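Long-range contacts in putative transcription antitermination protein nusG (Methanocaldococcus jannaschii, PDB 3LPE), which stimulates transcription elongation as the Spt5 partner of Spt4, this chain holding the NGN domain that binds RNA polymerase: residues I12-T17 against K50-V55; R16-Q21 against M70-G75; S31-E36 against E64-G69; V40-A45 against L54-T59. One frame throughout, in Å; residues are numbered along the deposited sequence.

Overall arrangement
All four contacts lie in the NGN domain. Interactions 4, 1 and 2 follow one another across a single antiparallel sheet, with strand order 40-45, 52-57, 12-17, 73-76. Interaction 1 is the middle pairing. Its centre lies about 9 Å from the centres of both interaction 2 and interaction 4, and it shares R16 and T17 with the first and L54 and V55 with the second. Interactions 2 and 4 do not touch; their nearest atoms are about 7 Å apart. Interaction 3 joins the two helices on one face of the sheet. There L66 CD2 packs on V55 CG1 at 3.8 Å. Interaction 4 forms the edge that meets Spt4.

Interaction 1 (I12-T17 against K50-V55); sequences IFAVRT and KGYVLV
F13 and V55 open an antiparallel ladder in which strands 12-17 and 52-55 run at 153° to each other, their axes 4.6 Å apart. F13 and V15 are hydrogen-bonded pairs with V55 and V53. The bond from V15 N to V53 O is 2.7 Å long and nearly straight. The ladder ends where T17 N donates to G51 O, also at 2.7 Å. G51 N is bonded in turn to E22.

The side chains divide between two faces. On one, V15 CG2 meets V55 CG2 at 3.8 Å. The methyl CG2 of T17 meets V53 CG2 at 3.9 Å. T17 OG1 sits between the backbone N and the carbonyl carbon (chi1 76°), which leaves CG2 for this apolar neighbour. On the other face, A14 CB touches L54 CD2 at 3.7 Å. Farther along, the fully extended R16 crosses the Y52 ring. R16 CB lies 3.6 Å from Y52 CE2, and CD is close to the hydroxyl. It is the alkyl chain of R16 that touches the ring; the guanidinium plane, farther out, is turned 23° from it. This pair lies toward the surface, whereas the valines are buried.

Helices 22-35 and 60-67 pack on the valine face, through M29 and V63. Helix 83-90 packs on the L54 face, through I86 and L89. A central antiparallel pair with helices on both faces belongs to the alpha/beta NGN fold of Spt5 and NusG.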
loop_
_atom_site.group_PDB
_atom_site.type_symbol
_atom_site.label_atom_id
_atom_site.label_comp_id
_atom_site.label_asym_id
_atom_site.label_seq_id
_atom_site.Cartn_x
_atom_site.Cartn_y
_atom_site.Cartn_z
ATOM N N ILE A 12 -9.503 8.280 -1.052
ATOM C CA ILE A 12 -8.868 7.048 -1.477
ATOM C C ILE A 12 -9.474 6.643 -2.820
ATOM O O ILE A 12 -10.678 6.711 -2.993
ATOM C CB ILE A 12 -9.117 5.923 -0.476
ATOM C CG1 ILE A 12 -8.563 6.312 0.903
ATOM C CG2 ILE A 12 -8.426 4.660 -0.936
ATOM C CD1 ILE A 12 -9.177 5.517 2.019
ATOM N N PHE A 13 -8.631 6.231 -3.762
ATOM C CA PHE A 13 -9.120 5.851 -5.099
ATOM C C PHE A 13 -8.671 4.439 -5.440
ATOM O O PHE A 13 -7.593 4.004 -5.018
ATOM C CB PHE A 13 -8.585 6.821 -6.161
ATOM C CG PHE A 13 -9.152 8.209 -6.035
ATOM C CD1 PHE A 13 -10.402 8.506 -6.549
ATOM C CD2 PHE A 13 -8.455 9.203 -5.358
ATOM C CE1 PHE A 13 -10.947 9.785 -6.415
ATOM C CE2 PHE A 13 -8.988 10.483 -5.232
ATOM C CZ PHE A 13 -10.230 10.767 -5.757
ATOM N N ALA A 14 -9.499 3.728 -6.196
ATOM C CA ALA A 14 -9.097 2.440 -6.750
ATOM C C ALA A 14 -8.522 2.662 -8.151
ATOM O O ALA A 14 -9.159 3.292 -8.989
ATOM C CB ALA A 14 -10.294 1.465 -6.770
ATOM N N VAL A 15 -7.292 2.200 -8.367
ATOM C CA VAL A 15 -6.619 2.288 -9.654
ATOM C C VAL A 15 -6.655 0.877 -10.267
ATOM O O VAL A 15 -6.234 -0.082 -9.640
ATOM C CB VAL A 15 -5.156 2.736 -9.480
ATOM C CG1 VAL A 15 -4.380 2.595 -10.790
ATOM C CG2 VAL A 15 -5.119 4.161 -8.982
ATOM N N ARG A 16 -7.182 0.758 -11.475
ATOM C CA ARG A 16 -7.281 -0.563 -12.099
ATOM C C ARG A 16 -5.960 -0.958 -12.736
ATOM O O ARG A 16 -5.349 -0.188 -13.443
ATOM C CB ARG A 16 -8.402 -0.603 -13.128
ATOM C CG ARG A 16 -8.554 -1.987 -13.766
ATOM C CD ARG A 16 -9.726 -2.079 -14.730
ATOM N NE ARG A 16 -9.776 -3.433 -15.301
ATOM C CZ ARG A 16 -10.494 -3.780 -16.367
ATOM N NH1 ARG A 16 -11.225 -2.874 -16.995
ATOM N NH2 ARG A 16 -10.452 -5.029 -16.815
ATOM N N THR A 17 -5.515 -2.186 -12.493
ATOM C CA THR A 17 -4.276 -2.624 -13.086
ATOM C C THR A 17 -4.514 -3.946 -13.764
ATOM O O THR A 17 -5.595 -4.520 -13.634
ATOM C CB THR A 17 -3.192 -2.840 -12.010
ATOM O OG1 THR A 17 -3.441 -4.073 -11.319
ATOM C CG2 THR A 17 -3.177 -1.639 -10.990
ATOM N N LYS A 50 -8.037 -8.516 -6.744
ATOM C CA LYS A 50 -7.161 -8.652 -7.904
ATOM C C LYS A 50 -7.494 -7.631 -8.992
ATOM O O LYS A 50 -8.665 -7.345 -9.252
ATOM C CB LYS A 50 -7.254 -10.060 -8.457
ATOM C CG LYS A 50 -7.260 -11.128 -7.385
ATOM C CD LYS A 50 -7.957 -12.382 -7.893
ATOM C CE LYS A 50 -8.632 -13.153 -6.761
ATOM N NZ LYS A 50 -9.717 -14.049 -7.272
ATOM N N GLY A 51 -6.463 -7.090 -9.625
ATOM C CA GLY A 51 -6.637 -6.118 -10.693
ATOM C C GLY A 51 -6.809 -4.685 -10.247
ATOM O O GLY A 51 -7.084 -3.807 -11.075
ATOM N N TYR A 52 -6.634 -4.431 -8.953
ATOM C CA TYR A 52 -6.770 -3.068 -8.425
ATOM C C TYR A 52 -5.766 -2.761 -7.328
ATOM O O TYR A 52 -5.386 -3.626 -6.562
ATOM C CB TYR A 52 -8.172 -2.842 -7.856
ATOM C CG TYR A 52 -9.217 -2.965 -8.917
ATOM C CD1 TYR A 52 -9.760 -4.201 -9.234
ATOM C CD2 TYR A 52 -9.618 -1.858 -9.645
ATOM C CE1 TYR A 52 -10.702 -4.336 -10.237
ATOM C CE2 TYR A 52 -10.559 -1.985 -10.662
ATOM C CZ TYR A 52 -11.090 -3.222 -10.943
ATOM O OH TYR A 52 -12.015 -3.349 -11.942
ATOM N N VAL A 53 -5.359 -1.511 -7.279
ATOM C CA VAL A 53 -4.514 -1.017 -6.196
ATOM C C VAL A 53 -5.248 0.194 -5.628
ATOM O O VAL A 53 -5.820 1.000 -6.381
ATOM C CB VAL A 53 -3.108 -0.633 -6.721
ATOM C CG1 VAL A 53 -2.287 0.028 -5.641
ATOM C CG2 VAL A 53 -2.382 -1.885 -7.219
ATOM N N LEU A 54 -5.269 0.311 -4.305
ATOM C CA LEU A 54 -5.967 1.422 -3.655
ATOM C C LEU A 54 -4.952 2.488 -3.296
ATOM O O LEU A 54 -3.932 2.161 -2.713
ATOM C CB LEU A 54 -6.629 0.916 -2.379
ATOM C CG LEU A 54 -7.707 -0.154 -2.616
ATOM C CD1 LEU A 54 -8.340 -0.606 -1.313
ATOM C CD2 LEU A 54 -8.776 0.347 -3.568
ATOM N N VAL A 55 -5.244 3.751 -3.617
ATOM C CA VAL A 55 -4.282 4.838 -3.428
ATOM C C VAL A 55 -4.936 5.909 -2.579
ATOM O O VAL A 55 -5.941 6.471 -2.960
ATOM C CB VAL A 55 -3.825 5.458 -4.777
ATOM C CG1 VAL A 55 -2.857 6.643 -4.571
ATOM C CG2 VAL A 55 -3.174 4.381 -5.684
#

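Interaction 2 (R16-Q21 against M70-G75); sequences RTMVGQ and MPRVRG
R16 meets strand 73-75 with both its backbone N and O: R16 N donates to G75 O at 2.8 Å, and R16 O accepts from R74 N at 2.9 Å. R16 CG lies 4.1 Å from R74 CB. Beyond that the two arginines part. Their guanidinium planes are nearly parallel, 9° apart, but the charged groups do not touch. T17 follows, facing V73 as a non-hydrogen-bonded pair. T17 OG1 bonds forward to M18 O. Q21 N reaches the same oxygen from the opposite face of its plane and closes the type II turn M18-Q21.

M18 N then donates to R72 O at 3.1 Å. M18 SD rests 3.8 Å from both CB and CG of R72. Q21 doubles back at chi2 (-65°), bringing its amide to the end of the extended R72. There R72 NH1 donates to Q21 OE1 at 2.8 Å. The oxygen lies in the guanidinium plane, but the donor stands well above the amide plane. The two planes are almost perpendicular. N24 is a second partner of Q21 OE1.

R72 itself belongs to the type II turn M70-V73 that leads into the edge strand 73-76. Q21 is the N-cap residue of helix 22-35, so the contact joins the start of that helix to the turn before strand 73-76. Strand 12-17 has strand 52-57 as its other neighbour in the sheet.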
loop_
_atom_site.group_PDB
_atom_site.type_symbol
_atom_site.label_atom_id
_atom_site.label_comp_id
_atom_site.label_asym_id
_atom_site.label_seq_id
_atom_site.Cartn_x
_atom_site.Cartn_y
_atom_site.Cartn_z
ATOM N N ARG A 16 -7.182 0.758 -11.475
ATOM C CA ARG A 16 -7.281 -0.563 -12.099
ATOM C C ARG A 16 -5.960 -0.958 -12.736
ATOM O O ARG A 16 -5.349 -0.188 -13.443
ATOM C CB ARG A 16 -8.402 -0.603 -13.128
ATOM C CG ARG A 16 -8.554 -1.987 -13.766
ATOM C CD ARG A 16 -9.726 -2.079 -14.730
ATOM N NE ARG A 16 -9.776 -3.433 -15.301
ATOM C CZ ARG A 16 -10.494 -3.780 -16.367
ATOM N NH1 ARG A 16 -11.225 -2.874 -16.995
ATOM N NH2 ARG A 16 -10.452 -5.029 -16.815
ATOM N N THR A 17 -5.515 -2.186 -12.493
ATOM C CA THR A 17 -4.276 -2.624 -13.086
ATOM C C THR A 17 -4.514 -3.946 -13.764
ATOM O O THR A 17 -5.595 -4.520 -13.634
ATOM C CB THR A 17 -3.192 -2.840 -12.010
ATOM O OG1 THR A 17 -3.441 -4.073 -11.319
ATOM C CG2 THR A 17 -3.177 -1.639 -10.990
ATOM N N MET A 18 -3.485 -4.448 -14.443
ATOM C CA MET A 18 -3.491 -5.826 -14.887
ATOM C C MET A 18 -3.465 -6.777 -13.711
ATOM O O MET A 18 -2.774 -6.563 -12.704
ATOM C CB MET A 18 -2.320 -6.107 -15.830
ATOM C CG MET A 18 -2.413 -5.261 -17.090
ATOM S SD MET A 18 -1.063 -5.649 -18.165
ATOM C CE MET A 18 -1.695 -7.177 -18.887
ATOM N N VAL A 19 -4.227 -7.849 -13.848
ATOM C CA VAL A 19 -4.310 -8.855 -12.805
ATOM C C VAL A 19 -2.950 -9.473 -12.596
ATOM O O VAL A 19 -2.291 -9.877 -13.548
ATOM C CB VAL A 19 -5.377 -9.931 -13.143
ATOM C CG1 VAL A 19 -5.278 -11.116 -12.200
ATOM C CG2 VAL A 19 -6.772 -9.309 -13.097
ATOM N N GLY A 20 -2.513 -9.533 -11.340
ATOM C CA GLY A 20 -1.215 -10.112 -11.054
ATOM C C GLY A 20 -0.080 -9.100 -11.002
ATOM O O GLY A 20 1.021 -9.425 -10.548
ATOM N N GLN A 21 -0.340 -7.872 -11.441
ATOM C CA GLN A 21 0.657 -6.817 -11.395
ATOM C C GLN A 21 0.436 -5.837 -10.225
ATOM O O GLN A 21 1.024 -4.759 -10.194
ATOM C CB GLN A 21 0.645 -6.018 -12.706
ATOM C CG GLN A 21 1.056 -6.847 -13.917
ATOM C CD GLN A 21 2.484 -7.294 -13.830
ATOM O OE1 GLN A 21 3.371 -6.488 -13.557
ATOM N NE2 GLN A 21 2.728 -8.583 -14.060
ATOM N N MET A 70 2.177 5.398 -16.666
ATOM C CA MET A 70 2.593 4.141 -16.043
ATOM C C MET A 70 2.077 2.909 -16.807
ATOM O O MET A 70 0.881 2.774 -17.032
ATOM C CB MET A 70 2.115 4.096 -14.584
ATOM C CG MET A 70 2.642 2.910 -13.799
ATOM S SD MET A 70 2.267 3.035 -12.035
ATOM C CE MET A 70 3.445 4.295 -11.562
ATOM N N PRO A 71 2.982 1.994 -17.183
ATOM C CA PRO A 71 2.535 0.789 -17.896
ATOM C C PRO A 71 1.637 -0.085 -17.018
ATOM O O PRO A 71 1.747 -0.069 -15.775
ATOM C CB PRO A 71 3.848 0.065 -18.232
ATOM C CG PRO A 71 4.900 1.145 -18.192
ATOM C CD PRO A 71 4.453 2.107 -17.133
ATOM N N ARG A 72 0.723 -0.800 -17.665
ATOM C CA ARG A 72 -0.072 -1.846 -17.037
ATOM C C ARG A 72 -1.128 -1.295 -16.079
ATOM O O ARG A 72 -1.762 -2.026 -15.326
ATOM C CB ARG A 72 0.831 -2.883 -16.366
ATOM C CG ARG A 72 1.890 -3.467 -17.302
ATOM C CD ARG A 72 2.832 -4.437 -16.571
ATOM N NE ARG A 72 3.929 -4.867 -17.434
ATOM C CZ ARG A 72 4.909 -5.683 -17.063
ATOM N NH1 ARG A 72 4.944 -6.170 -15.831
ATOM N NH2 ARG A 72 5.858 -6.012 -17.930
ATOM N N VAL A 73 -1.335 0.005 -16.163
ATOM C CA VAL A 73 -2.436 0.654 -15.459
ATOM C C VAL A 73 -3.511 1.072 -16.472
ATOM O O VAL A 73 -3.214 1.701 -17.480
ATOM C CB VAL A 73 -1.941 1.880 -14.678
ATOM C CG1 VAL A 73 -3.110 2.650 -14.125
ATOM C CG2 VAL A 73 -1.004 1.423 -13.556
ATOM N N ARG A 74 -4.754 0.729 -16.181
ATOM C CA ARG A 74 -5.880 1.022 -17.107
ATOM C C ARG A 74 -6.586 2.328 -16.807
ATOM O O ARG A 74 -7.144 2.963 -17.708
ATOM C CB ARG A 74 -6.903 -0.106 -17.059
ATOM C CG ARG A 74 -8.032 0.028 -18.102
ATOM C CD ARG A 74 -7.442 0.126 -19.522
ATOM N NE ARG A 74 -8.462 0.372 -20.554
ATOM C CZ ARG A 74 -8.949 1.578 -20.856
ATOM N NH1 ARG A 74 -8.529 2.663 -20.206
ATOM N NH2 ARG A 74 -9.866 1.701 -21.805
ATOM N N GLY A 75 -6.589 2.741 -15.538
ATOM C CA GLY A 75 -7.186 4.013 -15.195
ATOM C C GLY A 75 -7.678 4.033 -13.745
ATOM O O GLY A 75 -7.351 3.148 -12.961
#

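Interaction 3 (S31-E36 against E64-G69); sequences SRAEKE and EELIKG
R32 reaches across from helix 22-35 to the backbone of E65 and L66 in helix 60-67. R32 NE and R32 NH2 both grip E65 O, side-on, at 3.1 Å and 3.0 Å. That oxygen lies in the guanidinium plane, so the two bonds fix the rotation of the group. NE also makes a weak bond to L66 O. R32 NH2 forms a salt bridge of 3.4 Å with E65 OE2. E65 thus meets the arginine with both backbone and side chain.

CG of R32 is anti to the backbone N (chi1 -178°), and the chain stays extended to NE, which gives it the span between the helices. The E65 chain bends at chi2 (64°) to bring its carboxylate back to NH2. E36 CG lies over one guanidinium face and K68 O over the opposite one, both offset toward the rim. Deeper in, L66 CD1 packs against A33 CB at 4.0 Å.

L66 also touches M29 of helix 22-35 and L38 in the loop before strand 40-45. A33 packs on I34 of the Spt4 chain. I67 packs on V73 and I76 of strand 73-76. The contact bridges two helices on one face of the sheet.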
loop_
_atom_site.group_PDB
_atom_site.type_symbol
_atom_site.label_atom_id
_atom_site.label_comp_id
_atom_site.label_asym_id
_atom_site.label_seq_id
_atom_site.Cartn_x
_atom_site.Cartn_y
_atom_site.Cartn_z
ATOM N N SER A 31 7.626 4.745 -5.494
ATOM C CA SER A 31 8.810 5.403 -6.022
ATOM C C SER A 31 8.459 6.713 -6.715
ATOM O O SER A 31 9.091 7.735 -6.464
ATOM C CB SER A 31 9.551 4.471 -6.985
ATOM O OG SER A 31 10.003 3.335 -6.280
ATOM N N ARG A 32 7.446 6.696 -7.578
ATOM C CA ARG A 32 7.083 7.911 -8.291
ATOM C C ARG A 32 6.525 8.983 -7.357
ATOM O O ARG A 32 6.745 10.177 -7.567
ATOM C CB ARG A 32 6.088 7.617 -9.423
ATOM C CG ARG A 32 5.712 8.832 -10.236
ATOM C CD ARG A 32 5.023 8.423 -11.530
ATOM N NE ARG A 32 4.339 9.541 -12.171
ATOM C CZ ARG A 32 4.932 10.445 -12.943
ATOM N NH1 ARG A 32 6.240 10.378 -13.165
ATOM N NH2 ARG A 32 4.219 11.428 -13.481
ATOM N N ALA A 33 5.770 8.560 -6.351
ATOM C CA ALA A 33 5.175 9.496 -5.411
ATOM C C ALA A 33 6.284 10.274 -4.675
ATOM O O ALA A 33 6.212 11.486 -4.547
ATOM C CB ALA A 33 4.272 8.757 -4.420
ATOM N N GLU A 34 7.306 9.556 -4.222
ATOM C CA GLU A 34 8.418 10.176 -3.510
ATOM C C GLU A 34 9.234 11.069 -4.441
ATOM O O GLU A 34 9.502 12.229 -4.123
ATOM C CB GLU A 34 9.305 9.121 -2.852
ATOM C CG GLU A 34 8.633 8.365 -1.703
ATOM C CD GLU A 34 9.619 7.573 -0.858
ATOM O OE1 GLU A 34 10.842 7.692 -1.095
ATOM O OE2 GLU A 34 9.170 6.833 0.046
ATOM N N LYS A 35 9.614 10.536 -5.597
ATOM C CA LYS A 35 10.394 11.303 -6.563
ATOM C C LYS A 35 9.693 12.583 -7.021
ATOM O O LYS A 35 10.323 13.631 -7.102
ATOM C CB LYS A 35 10.787 10.442 -7.769
ATOM C CG LYS A 35 12.015 9.551 -7.533
ATOM C CD LYS A 35 11.726 8.401 -6.554
ATOM C CE LYS A 35 12.968 7.560 -6.242
ATOM N NZ LYS A 35 13.427 6.695 -7.373
ATOM N N GLU A 36 8.396 12.497 -7.313
ATOM C CA GLU A 36 7.639 13.643 -7.830
ATOM C C GLU A 36 6.981 14.469 -6.722
ATOM O O GLU A 36 6.279 15.445 -6.999
ATOM C CB GLU A 36 6.572 13.187 -8.839
ATOM C CG GLU A 36 7.126 12.532 -10.105
ATOM C CD GLU A 36 7.967 13.486 -10.939
ATOM O OE1 GLU A 36 7.539 14.649 -11.124
ATOM O OE2 GLU A 36 9.052 13.072 -11.412
ATOM N N GLU A 64 -3.931 11.016 -10.634
ATOM C CA GLU A 64 -3.783 11.148 -12.073
ATOM C C GLU A 64 -2.322 11.328 -12.442
ATOM O O GLU A 64 -1.838 10.707 -13.394
ATOM C CB GLU A 64 -4.608 12.332 -12.601
ATOM C CG GLU A 64 -6.110 12.193 -12.412
ATOM C CD GLU A 64 -6.759 11.297 -13.459
ATOM O OE1 GLU A 64 -6.018 10.619 -14.205
ATOM O OE2 GLU A 64 -8.011 11.271 -13.539
ATOM N N GLU A 65 -1.621 12.187 -11.696
ATOM C CA GLU A 65 -0.208 12.419 -11.962
ATOM C C GLU A 65 0.609 11.177 -11.614
ATOM O O GLU A 65 1.582 10.840 -12.293
ATOM C CB GLU A 65 0.310 13.629 -11.180
ATOM C CG GLU A 65 1.729 14.048 -11.572
ATOM C CD GLU A 65 1.832 14.513 -13.020
ATOM O OE1 GLU A 65 0.789 14.803 -13.633
ATOM O OE2 GLU A 65 2.957 14.596 -13.548
ATOM N N LEU A 66 0.196 10.496 -10.555
ATOM C CA LEU A 66 0.884 9.288 -10.109
ATOM C C LEU A 66 0.903 8.233 -11.230
ATOM O O LEU A 66 1.932 7.614 -11.501
ATOM C CB LEU A 66 0.182 8.729 -8.857
ATOM C CG LEU A 66 0.756 7.429 -8.292
ATOM C CD1 LEU A 66 2.153 7.711 -7.693
ATOM C CD2 LEU A 66 -0.174 6.830 -7.254
ATOM N N ILE A 67 -0.230 8.039 -11.901
ATOM C CA ILE A 67 -0.331 6.921 -12.841
ATOM C C ILE A 67 -0.022 7.370 -14.265
ATOM O O ILE A 67 -0.016 6.570 -15.189
ATOM C CB ILE A 67 -1.737 6.239 -12.818
ATOM C CG1 ILE A 67 -2.835 7.194 -13.294
ATOM C CG2 ILE A 67 -2.060 5.666 -11.453
ATOM C CD1 ILE A 67 -4.194 6.488 -13.583
ATOM N N LYS A 68 0.215 8.664 -14.436
ATOM C CA LYS A 68 0.444 9.223 -15.761
ATOM C C LYS A 68 1.551 8.471 -16.505
ATOM O O LYS A 68 2.712 8.495 -16.091
ATOM C CB LYS A 68 0.776 10.708 -15.652
ATOM C CG LYS A 68 0.833 11.461 -16.978
ATOM C CD LYS A 68 0.983 12.956 -16.722
ATOM C CE LYS A 68 1.333 13.708 -17.989
ATOM N NZ LYS A 68 1.740 15.103 -17.683
ATOM N N GLY A 69 1.182 7.787 -17.591
ATOM C CA GLY A 69 2.150 7.083 -18.416
ATOM C C GLY A 69 2.709 5.804 -17.811
ATOM O O GLY A 69 3.619 5.189 -18.367
#

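Interaction 4 (V40-A45 against L54-T59); sequences VYSILA and LVEAET
L44 and L54 make the tight end of this contact. Their side chains lie side by side and point the same way, with L44 CD2 only 3.5 Å from L54 CD1, closer than usual for two carbons. Their backbones form a hydrogen-bonded pair, with L54 N to L44 O almost straight (178°). On the other face, V40 CG1 meets V55 CG1 at 3.8 Å, beneath M29 and A33 of helix 22-35.

The middle is buried but polar. With chi1 at 74°, S42 OG is tucked over its own backbone and donates to E56 OE2 at 2.7 Å, on the anti side of the carboxylate. The Spt4 chain supplies further partners: S39 OG for the same oxygen, and the backbone N of E40 for E56 OE1. Several donors thus satisfy this buried acid and would probably stabilise its charge.

The far end is the solvent side: E58 is partly exposed, though Y41 itself is buried. Y41 N donates to E56 O at 2.7 Å, and the Y41 side chain runs out along the strand to E58. Y41 OH donates to E58 OE1 at 2.9 Å. That oxygen lies in the ring plane, at the edge, while the carboxylate is turned 62° to the ring.

The register slips by one residue between V40 and S42, so E56 stands across from both Y41 and S42: a classic beta bulge in the hairpin of strands 40-45 and 52-57. Residues 42-45 also pair antiparallel with a strand of Spt4, which continues the sheet across the Spt4/Spt5 interface.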
loop_
_atom_site.group_PDB
_atom_site.type_symbol
_atom_site.label_atom_id
_atom_site.label_comp_id
_atom_site.label_asym_id
_atom_site.label_seq_id
_atom_site.Cartn_x
_atom_site.Cartn_y
_atom_site.Cartn_z
ATOM N N VAL A 40 0.589 11.629 -1.992
ATOM C CA VAL A 40 0.104 10.259 -1.900
ATOM C C VAL A 40 0.594 9.721 -0.561
ATOM O O VAL A 40 1.789 9.785 -0.257
ATOM C CB VAL A 40 0.659 9.402 -3.055
ATOM C CG1 VAL A 40 0.276 7.932 -2.889
ATOM C CG2 VAL A 40 0.176 9.933 -4.402
ATOM N N TYR A 41 -0.326 9.194 0.241
ATOM C CA TYR A 41 -0.002 8.829 1.610
ATOM C C TYR A 41 0.145 7.338 1.859
ATOM O O TYR A 41 0.926 6.922 2.714
ATOM C CB TYR A 41 -1.049 9.409 2.546
ATOM C CG TYR A 41 -1.279 10.878 2.318
ATOM C CD1 TYR A 41 -0.208 11.768 2.249
ATOM C CD2 TYR A 41 -2.561 11.387 2.206
ATOM C CE1 TYR A 41 -0.415 13.135 2.055
ATOM C CE2 TYR A 41 -2.781 12.742 2.019
ATOM C CZ TYR A 41 -1.705 13.617 1.946
ATOM O OH TYR A 41 -1.929 14.967 1.767
ATOM N N SER A 42 -0.602 6.529 1.118
ATOM C CA SER A 42 -0.444 5.087 1.236
ATOM C C SER A 42 -0.984 4.410 -0.012
ATOM O O SER A 42 -1.727 5.014 -0.765
ATOM C CB SER A 42 -1.119 4.524 2.497
ATOM O OG SER A 42 -2.527 4.494 2.346
ATOM N N ILE A 43 -0.556 3.168 -0.218
ATOM C CA ILE A 43 -0.919 2.386 -1.390
ATOM C C ILE A 43 -1.184 0.985 -0.881
ATOM O O ILE A 43 -0.401 0.436 -0.117
ATOM C CB ILE A 43 0.217 2.355 -2.423
ATOM C CG1 ILE A 43 0.581 3.773 -2.865
ATOM C CG2 ILE A 43 -0.201 1.590 -3.686
ATOM C CD1 ILE A 43 1.982 3.851 -3.425
ATOM N N LEU A 44 -2.322 0.414 -1.258
ATOM C CA LEU A 44 -2.700 -0.872 -0.682
ATOM C C LEU A 44 -3.031 -1.874 -1.793
ATOM O O LEU A 44 -3.874 -1.593 -2.662
ATOM C CB LEU A 44 -3.911 -0.682 0.254
ATOM C CG LEU A 44 -4.657 -1.936 0.684
ATOM C CD1 LEU A 44 -3.907 -2.607 1.781
ATOM C CD2 LEU A 44 -6.060 -1.597 1.129
ATOM N N ALA A 45 -2.356 -3.018 -1.767
ATOM C CA ALA A 45 -2.598 -4.083 -2.728
ATOM C C ALA A 45 -2.997 -5.326 -1.967
ATOM O O ALA A 45 -2.154 -5.976 -1.362
ATOM C CB ALA A 45 -1.359 -4.345 -3.592
ATOM N N LEU A 54 -5.269 0.311 -4.305
ATOM C CA LEU A 54 -5.967 1.422 -3.655
ATOM C C LEU A 54 -4.952 2.488 -3.296
ATOM O O LEU A 54 -3.932 2.161 -2.713
ATOM C CB LEU A 54 -6.629 0.916 -2.379
ATOM C CG LEU A 54 -7.707 -0.154 -2.616
ATOM C CD1 LEU A 54 -8.340 -0.606 -1.313
ATOM C CD2 LEU A 54 -8.776 0.347 -3.568
ATOM N N VAL A 55 -5.244 3.751 -3.617
ATOM C CA VAL A 55 -4.282 4.838 -3.428
ATOM C C VAL A 55 -4.936 5.909 -2.579
ATOM O O VAL A 55 -5.941 6.471 -2.960
ATOM C CB VAL A 55 -3.825 5.458 -4.777
ATOM C CG1 VAL A 55 -2.857 6.643 -4.571
ATOM C CG2 VAL A 55 -3.174 4.381 -5.684
ATOM N N GLU A 56 -4.365 6.152 -1.408
ATOM C CA GLU A 56 -4.814 7.228 -0.522
ATOM C C GLU A 56 -4.025 8.508 -0.858
ATOM O O GLU A 56 -2.781 8.539 -0.803
ATOM C CB GLU A 56 -4.594 6.803 0.932
ATOM C CG GLU A 56 -5.177 7.751 1.985
ATOM C CD GLU A 56 -4.833 7.323 3.396
ATOM O OE1 GLU A 56 -5.527 7.757 4.332
ATOM O OE2 GLU A 56 -3.883 6.545 3.574
ATOM N N ALA A 57 -4.746 9.551 -1.237
ATOM C CA ALA A 57 -4.125 10.789 -1.701
ATOM C C ALA A 57 -4.967 12.010 -1.336
ATOM O O ALA A 57 -6.146 11.889 -1.001
ATOM C CB ALA A 57 -3.908 10.735 -3.210
ATOM N N GLU A 58 -4.356 13.184 -1.405
ATOM C CA GLU A 58 -5.047 14.414 -1.058
ATOM C C GLU A 58 -6.109 14.774 -2.090
ATOM O O GLU A 58 -7.202 15.221 -1.738
ATOM C CB GLU A 58 -4.059 15.566 -0.954
ATOM C CG GLU A 58 -4.667 16.814 -0.299
ATOM C CD GLU A 58 -5.269 16.527 1.070
ATOM O OE1 GLU A 58 -4.741 15.654 1.793
ATOM O OE2 GLU A 58 -6.279 17.170 1.418
ATOM N N THR A 59 -5.782 14.583 -3.370
ATOM C CA THR A 59 -6.701 14.933 -4.449
ATOM C C THR A 59 -6.683 13.878 -5.530
ATOM O O THR A 59 -5.742 13.110 -5.622
ATOM C CB THR A 59 -6.296 16.254 -5.118
ATOM O OG1 THR A 59 -5.096 16.062 -5.888
ATOM C CG2 THR A 59 -6.067 17.334 -4.071
#